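Porin (Pseudomonas aeruginosa, PDB 3T24) probably forms an outer-membrane beta-barrel channel through which small carboxylate-bearing solutes cross the outer membrane. Local coordinates at residues 26-29 / 35-38; 378-381 / 385-388; 337-342 / 346-351; 97-102 / 159-164; 129-134 / 389-394. All blocks are in the same frame, centred on the assembly; numbering follows the deposited sequence.

Interaction 1 (26-29 / 35-38). With SO4 (sulfate ion), chain G; SO4 (sulfate ion), chain D.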
# COMPACT_ATOMS: atom_id res chain seq x y z
N ARG A 26 -1.86 17.78 11.27
CA ARG A 26 -0.47 17.86 10.86
C ARG A 26 0.10 19.19 11.31
O ARG A 26 -0.51 20.24 11.12
CB ARG A 26 -0.37 17.69 9.35
CG ARG A 26 1.00 17.94 8.77
CD ARG A 26 0.96 17.74 7.26
NE ARG A 26 0.56 16.37 6.94
CZ ARG A 26 0.07 15.99 5.76
NH1 ARG A 26 -0.11 16.88 4.80
NH2 ARG A 26 -0.25 14.72 5.56
N ASP A 27 1.27 19.14 11.93
CA ASP A 27 1.91 20.35 12.43
C ASP A 27 3.29 20.55 11.77
O ASP A 27 4.23 19.81 12.06
CB ASP A 27 2.03 20.26 13.95
CG ASP A 27 2.64 21.49 14.56
OD1 ASP A 27 2.63 22.58 13.94
OD2 ASP A 27 3.15 21.36 15.69
N PHE A 28 3.40 21.52 10.87
CA PHE A 28 4.72 21.83 10.29
C PHE A 28 5.63 22.55 11.27
O PHE A 28 5.27 23.59 11.85
CB PHE A 28 4.60 22.63 8.99
CG PHE A 28 3.97 21.86 7.88
CD1 PHE A 28 4.76 21.32 6.86
CD2 PHE A 28 2.60 21.63 7.87
CE1 PHE A 28 4.18 20.58 5.83
CE2 PHE A 28 2.01 20.89 6.85
CZ PHE A 28 2.81 20.36 5.82
N ARG A 29 6.80 21.97 11.47
CA ARG A 29 7.75 22.47 12.45
C ARG A 29 8.92 23.22 11.80
O ARG A 29 9.55 22.71 10.87
CB ARG A 29 8.29 21.31 13.29
CG ARG A 29 7.21 20.43 13.88
CD ARG A 29 6.36 21.17 14.92
NE ARG A 29 7.13 21.60 16.08
CZ ARG A 29 6.61 22.24 17.12
NH1 ARG A 29 5.31 22.50 17.16
NH2 ARG A 29 7.39 22.62 18.13
N GLN A 35 4.97 26.30 12.47
CA GLN A 35 4.89 27.25 11.38
C GLN A 35 3.50 27.27 10.75
O GLN A 35 3.04 28.30 10.27
CB GLN A 35 5.95 26.92 10.33
CG GLN A 35 6.72 28.15 9.83
CD GLN A 35 7.40 28.95 10.95
OE1 GLN A 35 7.86 28.39 11.96
NE2 GLN A 35 7.46 30.26 10.78
N SER A 36 2.83 26.12 10.76
CA SER A 36 1.49 26.00 10.21
C SER A 36 0.89 24.64 10.58
O SER A 36 1.61 23.70 10.93
CB SER A 36 1.51 26.21 8.69
OG SER A 36 2.01 25.08 8.00
N LYS A 37 -0.44 24.55 10.51
CA LYS A 37 -1.16 23.33 10.89
C LYS A 37 -2.23 22.97 9.88
O LYS A 37 -2.79 23.84 9.22
CB LYS A 37 -1.85 23.51 12.25
CG LYS A 37 -0.92 23.77 13.42
CD LYS A 37 -1.71 24.00 14.70
CE LYS A 37 -0.80 24.34 15.87
NZ LYS A 37 0.13 23.22 16.16
N ALA A 38 -2.52 21.69 9.78
CA ALA A 38 -3.65 21.24 9.00
C ALA A 38 -4.47 20.25 9.81
O ALA A 38 -3.95 19.51 10.64
CB ALA A 38 -3.19 20.62 7.70
S SO4 G . 4.75 25.35 19.42
O1 SO4 G . 5.53 24.41 20.23
O2 SO4 G . 3.33 25.18 19.70
O3 SO4 G . 5.15 26.72 19.72
O4 SO4 G . 5.00 25.09 18.01
S SO4 D . 11.09 20.52 17.24
O1 SO4 D . 12.22 21.39 17.55
O2 SO4 D . 10.06 20.63 18.26
O3 SO4 D . 10.52 20.97 15.98
O4 SO4 D . 11.61 19.15 17.17

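Interaction 2 (378-381 / 385-388). With SO4 (sulfate ion), chain D.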
# COMPACT_ATOMS: atom_id res chain seq x y z
N THR A 378 6.58 11.49 13.55
CA THR A 378 7.46 12.66 13.51
C THR A 378 8.46 12.48 12.38
O THR A 378 9.11 11.43 12.29
CB THR A 378 8.24 12.82 14.83
OG1 THR A 378 7.32 12.80 15.91
CG2 THR A 378 8.97 14.13 14.86
N MET A 379 8.58 13.49 11.53
CA MET A 379 9.53 13.48 10.42
C MET A 379 10.48 14.68 10.56
O MET A 379 10.02 15.83 10.66
CB MET A 379 8.80 13.54 9.08
CG MET A 379 9.66 14.04 7.87
SD MET A 379 10.82 12.78 7.35
CE MET A 379 9.73 11.44 6.90
N ARG A 380 11.78 14.43 10.60
CA ARG A 380 12.75 15.55 10.62
C ARG A 380 13.78 15.45 9.51
O ARG A 380 14.24 14.35 9.16
CB ARG A 380 13.45 15.67 11.98
CG ARG A 380 12.52 15.97 13.19
CD ARG A 380 12.02 17.41 13.24
NE ARG A 380 11.14 17.65 14.40
CZ ARG A 380 9.82 17.44 14.41
NH1 ARG A 380 9.20 17.00 13.30
NH2 ARG A 380 9.12 17.67 15.52
N THR A 381 14.16 16.59 8.94
CA THR A 381 15.15 16.58 7.88
C THR A 381 16.19 17.68 8.03
O THR A 381 16.06 18.56 8.89
CB THR A 381 14.50 16.66 6.47
OG1 THR A 381 14.30 18.02 6.10
CG2 THR A 381 13.18 15.91 6.43
N ASN A 385 10.85 20.56 4.55
CA ASN A 385 9.82 20.79 5.58
C ASN A 385 9.78 19.70 6.62
O ASN A 385 9.77 18.53 6.28
CB ASN A 385 8.41 20.88 4.98
CG ASN A 385 8.37 21.55 3.62
OD1 ASN A 385 7.88 20.96 2.63
ND2 ASN A 385 8.88 22.78 3.55
N ASP A 386 9.72 20.07 7.89
CA ASP A 386 9.49 19.08 8.94
C ASP A 386 8.04 19.10 9.41
O ASP A 386 7.46 20.17 9.60
CB ASP A 386 10.39 19.37 10.14
CG ASP A 386 11.85 19.20 9.81
OD1 ASP A 386 12.16 18.72 8.70
OD2 ASP A 386 12.69 19.54 10.68
N TYR A 387 7.46 17.94 9.66
CA TYR A 387 6.19 17.94 10.38
C TYR A 387 5.90 16.72 11.23
O TYR A 387 6.48 15.66 11.03
CB TYR A 387 5.01 18.23 9.46
CG TYR A 387 4.88 17.31 8.27
CD1 TYR A 387 5.60 17.55 7.11
CD2 TYR A 387 4.02 16.22 8.30
CE1 TYR A 387 5.46 16.73 6.00
CE2 TYR A 387 3.88 15.39 7.19
CZ TYR A 387 4.60 15.66 6.05
OH TYR A 387 4.47 14.84 4.95
N ASP A 388 5.01 16.92 12.20
CA ASP A 388 4.37 15.86 12.98
C ASP A 388 2.97 15.64 12.45
O ASP A 388 2.36 16.54 11.86
CB ASP A 388 4.26 16.26 14.45
CG ASP A 388 5.59 16.71 15.04
OD1 ASP A 388 5.59 17.57 15.96
OD2 ASP A 388 6.64 16.20 14.58
S SO4 D . 11.09 20.52 17.24
O1 SO4 D . 12.22 21.39 17.55
O2 SO4 D . 10.06 20.63 18.26
O3 SO4 D . 10.52 20.97 15.98
O4 SO4 D . 11.61 19.15 17.17
O HOH W 1 15.17 19.08 11.41

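Interaction 3 (337-342 / 346-351)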
# COMPACT_ATOMS: atom_id res chain seq x y z
N GLY A 337 17.48 7.95 7.26
CA GLY A 337 17.92 8.02 5.88
C GLY A 337 19.03 9.04 5.64
O GLY A 337 19.08 10.11 6.25
N ASP A 338 19.95 8.70 4.74
CA ASP A 338 20.97 9.67 4.36
C ASP A 338 21.46 9.45 2.94
O ASP A 338 20.91 8.61 2.22
CB ASP A 338 22.14 9.66 5.36
CG ASP A 338 22.92 8.35 5.34
OD1 ASP A 338 23.60 8.06 6.35
OD2 ASP A 338 22.87 7.62 4.32
N ASN A 339 22.48 10.21 2.55
CA ASN A 339 23.11 10.03 1.25
C ASN A 339 22.23 10.57 0.15
O ASN A 339 22.40 10.24 -1.02
CB ASN A 339 23.46 8.55 0.99
CG ASN A 339 24.53 8.39 -0.09
OD1 ASN A 339 25.60 9.03 -0.03
ND2 ASN A 339 24.25 7.55 -1.10
N ILE A 340 21.27 11.40 0.54
CA ILE A 340 20.35 11.96 -0.42
C ILE A 340 21.03 13.00 -1.28
O ILE A 340 21.63 13.93 -0.77
CB ILE A 340 19.11 12.60 0.26
CG1 ILE A 340 18.26 11.52 0.93
CG2 ILE A 340 18.26 13.35 -0.79
CD1 ILE A 340 17.41 12.04 2.05
N ASP A 341 20.93 12.82 -2.59
CA ASP A 341 21.38 13.84 -3.50
C ASP A 341 20.39 15.01 -3.50
O ASP A 341 19.19 14.85 -3.79
CB ASP A 341 21.53 13.25 -4.91
CG ASP A 341 22.09 14.25 -5.90
OD1 ASP A 341 22.17 15.44 -5.54
OD2 ASP A 341 22.42 13.85 -7.04
N LEU A 342 20.89 16.19 -3.16
CA LEU A 342 20.04 17.37 -3.03
C LEU A 342 19.80 18.04 -4.37
O LEU A 342 18.97 18.96 -4.46
CB LEU A 342 20.62 18.37 -2.03
CG LEU A 342 20.74 17.93 -0.56
CD1 LEU A 342 21.53 18.98 0.22
CD2 LEU A 342 19.38 17.68 0.09
N SER A 346 25.02 21.23 -3.20
CA SER A 346 25.99 20.25 -2.71
C SER A 346 25.65 19.89 -1.29
O SER A 346 24.99 20.65 -0.57
CB SER A 346 27.40 20.87 -2.73
OG SER A 346 28.02 20.68 -3.99
N GLY A 347 26.16 18.74 -0.85
CA GLY A 347 25.93 18.34 0.52
C GLY A 347 25.00 17.16 0.57
O GLY A 347 24.33 16.81 -0.41
N GLU A 348 24.96 16.52 1.73
CA GLU A 348 24.23 15.29 1.90
C GLU A 348 22.86 15.56 2.55
O GLU A 348 22.78 16.18 3.60
CB GLU A 348 25.07 14.32 2.73
CG GLU A 348 24.39 12.99 2.98
CD GLU A 348 25.23 12.06 3.81
OE1 GLU A 348 24.83 10.87 3.95
OE2 GLU A 348 26.29 12.51 4.31
N GLY A 349 21.79 15.11 1.92
CA GLY A 349 20.46 15.21 2.51
C GLY A 349 20.25 14.08 3.50
O GLY A 349 20.61 12.93 3.23
N LYS A 350 19.69 14.42 4.65
CA LYS A 350 19.40 13.40 5.67
C LYS A 350 18.00 13.61 6.23
O LYS A 350 17.52 14.74 6.33
CB LYS A 350 20.41 13.45 6.81
CG LYS A 350 21.84 13.21 6.40
CD LYS A 350 22.77 13.30 7.61
CE LYS A 350 24.23 13.08 7.21
NZ LYS A 350 25.16 13.04 8.39
N GLU A 351 17.37 12.53 6.65
CA GLU A 351 16.05 12.65 7.21
C GLU A 351 15.78 11.48 8.12
O GLU A 351 16.35 10.40 7.94
CB GLU A 351 14.99 12.73 6.10
CG GLU A 351 14.83 11.43 5.31
CD GLU A 351 14.06 11.62 4.01
OE1 GLU A 351 13.66 12.77 3.71
OE2 GLU A 351 13.86 10.65 3.26
O HOH W 2 24.62 10.04 8.41
O HOH W 3 23.49 17.39 -2.89

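Interaction 4 (97-102 / 159-164). With C8E ((hydroxyethyloxy)tri(ethyloxy)octane), chain N; SO4 (sulfate ion), chain F.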
# COMPACT_ATOMS: atom_id res chain seq x y z
N TYR A 97 -17.60 13.19 -2.00
CA TYR A 97 -16.85 12.58 -3.07
C TYR A 97 -16.95 11.06 -2.92
O TYR A 97 -17.54 10.55 -1.96
CB TYR A 97 -15.38 13.06 -3.03
CG TYR A 97 -14.69 12.77 -1.72
CD1 TYR A 97 -13.93 11.61 -1.56
CD2 TYR A 97 -14.83 13.62 -0.63
CE1 TYR A 97 -13.32 11.32 -0.34
CE2 TYR A 97 -14.22 13.34 0.59
CZ TYR A 97 -13.46 12.19 0.72
OH TYR A 97 -12.86 11.91 1.92
N GLY A 98 -16.38 10.33 -3.87
CA GLY A 98 -16.42 8.89 -3.86
C GLY A 98 -16.76 8.35 -5.23
O GLY A 98 -16.65 9.06 -6.24
N GLU A 99 -17.20 7.09 -5.27
CA GLU A 99 -17.45 6.41 -6.53
C GLU A 99 -18.31 5.16 -6.36
O GLU A 99 -18.45 4.62 -5.26
CB GLU A 99 -16.13 6.01 -7.18
CG GLU A 99 -15.21 5.27 -6.22
CD GLU A 99 -14.06 4.57 -6.92
OE1 GLU A 99 -14.10 4.44 -8.16
OE2 GLU A 99 -13.11 4.13 -6.24
N ALA A 100 -18.87 4.72 -7.47
CA ALA A 100 -19.56 3.45 -7.54
C ALA A 100 -18.84 2.64 -8.60
O ALA A 100 -18.49 3.15 -9.66
CB ALA A 100 -21.04 3.64 -7.90
N GLY A 101 -18.58 1.37 -8.28
CA GLY A 101 -17.82 0.53 -9.18
C GLY A 101 -18.46 -0.83 -9.33
O GLY A 101 -18.97 -1.40 -8.36
N ILE A 102 -18.46 -1.32 -10.56
CA ILE A 102 -18.89 -2.67 -10.87
C ILE A 102 -17.71 -3.45 -11.46
O ILE A 102 -16.87 -2.89 -12.17
CB ILE A 102 -20.03 -2.68 -11.88
CG1 ILE A 102 -21.30 -2.10 -11.24
CG2 ILE A 102 -20.33 -4.10 -12.36
CD1 ILE A 102 -22.17 -3.15 -10.59
N LYS A 159 -7.13 3.59 -15.82
CA LYS A 159 -7.65 4.75 -15.12
C LYS A 159 -7.50 4.51 -13.64
O LYS A 159 -7.54 3.36 -13.17
CB LYS A 159 -9.14 4.92 -15.41
CG LYS A 159 -9.47 5.41 -16.79
CD LYS A 159 -9.32 6.90 -16.80
CE LYS A 159 -8.58 7.36 -18.01
NZ LYS A 159 -9.45 7.28 -19.20
N VAL A 160 -7.34 5.60 -12.90
CA VAL A 160 -7.22 5.51 -11.46
C VAL A 160 -8.26 6.43 -10.85
O VAL A 160 -8.61 7.48 -11.42
CB VAL A 160 -5.80 5.89 -10.99
CG1 VAL A 160 -5.44 7.28 -11.47
CG2 VAL A 160 -5.70 5.78 -9.47
N ASN A 161 -8.80 5.99 -9.72
CA ASN A 161 -9.74 6.80 -8.97
C ASN A 161 -9.10 6.99 -7.63
O ASN A 161 -9.07 6.07 -6.80
CB ASN A 161 -11.11 6.13 -8.83
CG ASN A 161 -12.14 7.02 -8.11
OD1 ASN A 161 -11.84 7.63 -7.07
ND2 ASN A 161 -13.35 7.12 -8.67
N GLN A 162 -8.54 8.18 -7.45
CA GLN A 162 -7.77 8.47 -6.25
C GLN A 162 -8.70 8.50 -5.04
O GLN A 162 -9.91 8.68 -5.17
CB GLN A 162 -7.04 9.81 -6.40
CG GLN A 162 -6.15 9.91 -7.63
CD GLN A 162 -4.92 9.00 -7.56
OE1 GLN A 162 -4.83 8.12 -6.70
NE2 GLN A 162 -3.95 9.22 -8.46
N ARG A 163 -8.12 8.30 -3.87
CA ARG A 163 -8.87 8.20 -2.63
C ARG A 163 -9.76 9.41 -2.30
O ARG A 163 -10.80 9.28 -1.68
CB ARG A 163 -7.87 7.99 -1.51
CG ARG A 163 -6.82 9.09 -1.46
CD ARG A 163 -5.86 8.84 -0.35
NE ARG A 163 -4.82 9.87 -0.24
CZ ARG A 163 -3.70 9.69 0.46
NH1 ARG A 163 -3.50 8.53 1.06
NH2 ARG A 163 -2.77 10.66 0.53
N ASP A 164 -9.33 10.61 -2.69
CA ASP A 164 -10.06 11.83 -2.36
C ASP A 164 -10.89 12.31 -3.55
O ASP A 164 -11.47 13.39 -3.53
CB ASP A 164 -9.06 12.91 -2.01
CG ASP A 164 -8.06 13.15 -3.13
OD1 ASP A 164 -8.31 14.04 -3.97
OD2 ASP A 164 -7.03 12.42 -3.20
C7 C8E N . -23.55 -1.65 -3.09
C8 C8E N . -22.95 -0.83 -4.24
O9 C8E N . -23.95 -0.55 -5.20
C10 C8E N . -23.64 0.57 -6.01
C11 C8E N . -23.83 0.05 -7.43
O12 C8E N . -24.11 1.10 -8.34
C13 C8E N . -23.17 1.09 -9.40
C14 C8E N . -23.45 2.22 -10.38
O15 C8E N . -22.70 1.96 -11.55
C16 C8E N . -21.42 2.56 -11.49
C17 C8E N . -21.21 3.44 -12.72
O18 C8E N . -22.15 4.50 -12.79
C19 C8E N . -21.56 5.69 -13.27
C20 C8E N . -22.20 6.14 -14.59
O21 C8E N . -23.00 5.11 -15.14
S SO4 F . -0.83 8.78 3.08
O1 SO4 F . 0.11 7.67 3.12
O2 SO4 F . -2.10 8.41 3.71
O3 SO4 F . -0.33 9.94 3.80
O4 SO4 F . -1.05 9.12 1.67

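Interaction 5 (129-134 / 389-394). With SO4 (sulfate ion), chain F.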
# COMPACT_ATOMS: atom_id res chain seq x y z
N ASP A 129 -4.71 2.66 0.59
CA ASP A 129 -5.92 2.63 1.40
C ASP A 129 -5.67 3.03 2.85
O ASP A 129 -6.12 2.38 3.78
CB ASP A 129 -6.62 1.26 1.33
CG ASP A 129 -7.98 1.27 2.01
OD1 ASP A 129 -8.47 2.40 2.29
OD2 ASP A 129 -8.55 0.17 2.27
N SER A 130 -4.98 4.14 3.03
CA SER A 130 -4.60 4.59 4.35
C SER A 130 -5.48 5.76 4.80
O SER A 130 -5.46 6.11 5.97
CB SER A 130 -3.13 5.02 4.34
OG SER A 130 -2.94 6.16 3.51
N ARG A 131 -6.21 6.37 3.87
CA ARG A 131 -7.13 7.48 4.20
C ARG A 131 -8.57 6.97 4.40
O ARG A 131 -8.78 5.90 4.94
CB ARG A 131 -7.15 8.53 3.09
CG ARG A 131 -5.82 9.19 2.81
CD ARG A 131 -5.29 9.93 4.01
NE ARG A 131 -3.91 10.34 3.79
CZ ARG A 131 -3.53 11.58 3.49
NH1 ARG A 131 -4.44 12.55 3.41
NH2 ARG A 131 -2.24 11.84 3.31
N LEU A 132 -9.56 7.74 3.95
CA LEU A 132 -10.96 7.36 4.18
C LEU A 132 -11.45 6.28 3.20
O LEU A 132 -12.01 5.28 3.60
CB LEU A 132 -11.88 8.58 4.08
CG LEU A 132 -13.34 8.36 4.51
CD1 LEU A 132 -13.45 8.02 6.01
CD2 LEU A 132 -14.22 9.58 4.16
N LEU A 133 -11.22 6.53 1.92
CA LEU A 133 -11.67 5.68 0.85
C LEU A 133 -10.45 5.16 0.07
O LEU A 133 -9.46 5.87 -0.12
CB LEU A 133 -12.58 6.48 -0.08
CG LEU A 133 -13.77 7.21 0.58
CD1 LEU A 133 -14.62 7.92 -0.47
CD2 LEU A 133 -14.64 6.26 1.41
N PRO A 134 -10.52 3.91 -0.37
CA PRO A 134 -9.42 3.29 -1.13
C PRO A 134 -9.23 3.92 -2.50
O PRO A 134 -10.17 4.41 -3.12
CB PRO A 134 -9.85 1.81 -1.27
CG PRO A 134 -11.34 1.83 -1.11
CD PRO A 134 -11.66 2.99 -0.16
N GLU A 389 2.43 14.46 12.70
CA GLU A 389 1.14 14.11 12.16
C GLU A 389 0.50 13.05 13.02
O GLU A 389 1.16 12.11 13.45
CB GLU A 389 1.33 13.62 10.72
CG GLU A 389 0.12 13.10 10.02
CD GLU A 389 0.49 12.56 8.63
OE1 GLU A 389 0.71 13.38 7.72
OE2 GLU A 389 0.57 11.32 8.46
N ASN A 390 -0.79 13.22 13.30
CA ASN A 390 -1.59 12.21 13.99
C ASN A 390 -2.77 11.82 13.11
O ASN A 390 -3.47 12.68 12.58
CB ASN A 390 -2.13 12.73 15.33
CG ASN A 390 -1.02 13.09 16.30
OD1 ASN A 390 -0.50 12.24 17.02
ND2 ASN A 390 -0.65 14.37 16.32
N ARG A 391 -2.98 10.52 12.96
CA ARG A 391 -4.19 9.99 12.33
C ARG A 391 -4.99 9.17 13.32
O ARG A 391 -4.46 8.28 13.99
CB ARG A 391 -3.83 9.06 11.18
CG ARG A 391 -2.99 9.67 10.13
CD ARG A 391 -2.53 8.65 9.15
NE ARG A 391 -1.54 9.25 8.29
CZ ARG A 391 -1.62 9.27 6.97
NH1 ARG A 391 -2.67 8.73 6.36
NH2 ARG A 391 -0.66 9.85 6.27
N LEU A 392 -6.29 9.46 13.40
CA LEU A 392 -7.22 8.56 14.07
C LEU A 392 -8.18 7.97 13.04
O LEU A 392 -8.85 8.70 12.30
CB LEU A 392 -7.98 9.29 15.16
CG LEU A 392 -8.70 8.42 16.21
CD1 LEU A 392 -7.63 7.82 17.14
CD2 LEU A 392 -9.70 9.29 17.01
N ILE A 393 -8.23 6.64 12.97
CA ILE A 393 -9.17 5.97 12.08
C ILE A 393 -10.16 5.13 12.91
O ILE A 393 -9.74 4.25 13.67
CB ILE A 393 -8.44 5.11 11.00
CG1 ILE A 393 -7.39 5.93 10.23
CG2 ILE A 393 -9.43 4.55 10.00
CD1 ILE A 393 -5.95 5.74 10.69
N VAL A 394 -11.45 5.43 12.81
CA VAL A 394 -12.48 4.65 13.51
C VAL A 394 -13.27 3.86 12.50
O VAL A 394 -13.80 4.42 11.54
CB VAL A 394 -13.46 5.52 14.32
CG1 VAL A 394 -14.58 4.65 14.88
CG2 VAL A 394 -12.74 6.27 15.45
S SO4 F . -0.83 8.78 3.08
O1 SO4 F . 0.11 7.67 3.12
O2 SO4 F . -2.10 8.41 3.71
O3 SO4 F . -0.33 9.94 3.80
O4 SO4 F . -1.05 9.12 1.67

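Interaction 1 (26-29 / 35-38)
Asp27 and Lys37 face each other across an antiparallel beta hairpin of the OprD-family barrel, where strand 14-30 turns back into strand 33-50. They form a non-hydrogen-bonded pair: no backbone bond joins them directly, and their side chains add a salt bridge. Next to it, Arg26 and Ala38 exchange two backbone bonds, while Phe28 accepts from Gln35 N and donates to Ser36 O.

The lysine can be followed outward. Lys37 CB lies 3.7 Å from Arg26 O. Lys37 CG then passes 3.8 Å from Asp27 OD1, because the two side chains run side by side in the same direction. CD and CE continue the extended chain, and a final bend (chi4 -62°) returns the ammonium to the aspartate, where Lys37 NZ forms a salt bridge of 3.4 Å with Asp27 OD1. The long, flexible lysine suits this exposed strand because it can fold its charge back onto a short acid. That acid is shared. Asp27 OD1 also bonds Ser34 OG, near the start of the returning strand, and Asp27 OD2 receives Arg29 NH1 at 2.9 Å on its syn side, close to the guanidinium plane. Asp27 thus sits between two cations, which probably keeps it ionised. Two sulfates, likely from the crystallisation liquor, are held weakly by the same guanidinium.

On the other face of the sheet Phe28 lies beside Ser36 and meets the ring of Tyr387 on the adjoining strand, while Arg26 NH2 forms a salt bridge with Glu389 OE1. With Ser36 chi1 at 76°, its OG is turned toward the phenyl ring and stops 3.5 Å from Phe28 CD2.

Interaction 2 (378-381 / 385-388)
Arg380 brings both terminal nitrogens to a single oxygen: NH1 and NH2 each lie 3.0 Å from Asp388 OD2, which lies near the guanidinium plane. The end-on grip is possible because the chain bends at chi2 (-75°), folding the guanidinium back along its own strand. NH1 there also donates to the carbonyl of the preceding residue, Met379 O, at 3.0 Å, approaching from above the carbonyl plane. A third edge of the group is taken up by a sulfate, whose O4 is 3.2 Å from Arg380 NE. Over one face lies the CG2 methyl of Thr378, a small branched residue that can also sit beside Asp388.

These side chains decorate the last hairpin of the porin barrel, strands 371-381 and 386-399. Its backbone pairing is uneven here: Met379 N gives a sound bond to Tyr387 O, but the return bond from Tyr387 N to Met379 O is long and weak. Nearer the turn a carboxylate takes over, as Asp386 OD1 accepts Thr381 N at 2.9 Å from above the carboxylate plane. A water donates to both Asp386 OD2 and Thr381 O, bridging the strands, while Thr381 OG1 is engaged with Tyr383 N and Thr384 N in the turn.

Interaction 3 (337-342 / 346-351)
Ile340 and Gly349 exchange two backbone hydrogen bonds at a G1 beta bulge in the hairpin of strands 328-341 and 348-361 of this porin barrel. Gly349 N meets Ile340 O at 2.9 Å, and Ile340 N meets Gly349 O at 3.2 Å, each in the carbonyl plane and on a lone pair. The extra residue is Asn339, which stands opposite the same glycine with a positive phi of 74°, a left-handed conformation that asparagine tolerates comparatively well.

Glycine suits position 349 because neighbouring side chains settle directly on its backbone. Leu342 CD2 comes to 3.6 Å from Gly349 CA, and Ile340 CB lies 3.7 Å from Gly349 CA. The isoleucine extends CD1 toward the carboxylate of Glu351.

On the opposite face, Glu348 reaches across with CG anti to the backbone N (chi1 179°) and the rest of the chain extended, laying OE1 2.8 Å from Asn339 N, a bent and weak bond at the bulge. This brings Glu348 OE1 within 3.8 Å of Asp338 OD2, and the crowding of two acids would tend to favour protonation of one of them. The charge of Lys350 is near too, its NZ joined to Asp338 OD1 through a water.

Further out, adjoining chain segments fix these groups. Asn339 ND2 is tied to Asp308 O, Asn382 bonds both Glu348 O and Lys350 N, and Tyr383 touches Leu342 while its hydroxyl bonds Glu351 OE1. Toward the turn a second water accepts from Leu342 N at 2.9 Å and donates to Gly347 O at 2.7 Å.

Interaction 4 (97-102 / 159-164)
Tyr97 to Glu99 and Asn161 to Asp164 run in nearly opposite directions, 156° apart, yet the CA atoms of Tyr97 and Asp164 are 6.9 Å from each other, too widely spaced for sheet pairing, and side chains fill the gap. Tyr97 brings one flank of its ring to the other backbone: CE1 is 3.5 Å from Arg163 O and CD1 is 3.6 Å from Asp164 O, both approached obliquely. Glu99 and Asn161 come from opposite sides and stack their flat ends, the carboxylate and amide planes 28° apart. Because of that stacking the short 2.8 Å separation of Glu99 OE1 and Asn161 ND2 has poor hydrogen-bond geometry; OE2 of the glutamate bonds Thr136 OG1.

In the barrel, strand 96-108 is wall, and the end of strand 150-161 and the chain just after it pack against its inner side. The alternation of strand residues fits this: Glu99 and Tyr97 turn inward, while Ala100, small and apolar, has its CB 3.6 Å from C13 of a detergent molecule, consistent with the membrane-facing side. Arg163 has an extended chain that carries its guanidinium to a sulfate, where NH1 and NH2 both donate to O4, with Asn128 OD1 as a further partner of NH1.

Interaction 5 (129-134 / 389-394)
Arg131 and Arg391 turn their guanidinium planes 81° apart and present edges to one sulfate, with the sulfur in the plane of Arg131 and sulfate O2 in that of Arg391. This is an anion site inside the OprD-family barrel: Arg131 belongs to the long connection between strands 111-115 and 136-138, and Arg391 projects from wall strand 386-399. The sulfate probably comes from the crystallisation liquor, but a pocket of this kind is consistent with a channel for carboxylates.

Arg131 binds with a two-nitrogen fork. Its NE donates to sulfate O2 at 2.6 Å and its NH2 to O3 at 2.7 Å, both at nearly straight angles of 170°. Arg391 adds a second fork, its NH1 lying 2.7 Å from O2 and its NH2 directed at O3, the latter at a distance modelled doubtfully short. The anion thus bridges the two cations, where Arg131 NE and Arg391 NH1 are 3.3 Å apart, and its charge would offset theirs. Ser130 OG also faces O2, though that modelled distance is likewise doubtfully short, and Arg163 approaches O4.

Arginine suits both places because it can offer parallel N-H groups to two oxygens. Arg391 spans the distance from the wall with an extended chain, whereas Arg131 bends at chi2 (-62°) to bring its end round. Behind the site, Arg391 is positioned by Glu389, which also bonds Gln300 NE2. Glu389 OE2 accepts Arg391 NE at 3.0 Å and NH2 at 2.9 Å, both from the same face of the carboxylate.

Interactions 1, 2 and 3 are hairpin contacts between consecutive strands, the first two at the surface and the third partly buried. Interactions 1 and 2 adjoin where Arg29 N bonds Asp386 O; interaction 2 meets interaction 3 through Thr381 on Glu351. Interactions 4, a surface contact, and 5, partly buried, bring inward-lying chain against the wall. Backbone bonds hold all three hairpins, with salt bridges added in interactions 1 and 2 and a glycine bulge in interaction 3. Interaction 4 stacks a carboxylate on an amide. The outlying sulfates of interactions 1 and 2 are held largely by weak bonds, whereas that shared by 4 and 5 is gripped by several arginines. Strand 386-399 serves both interactions 2 and 5.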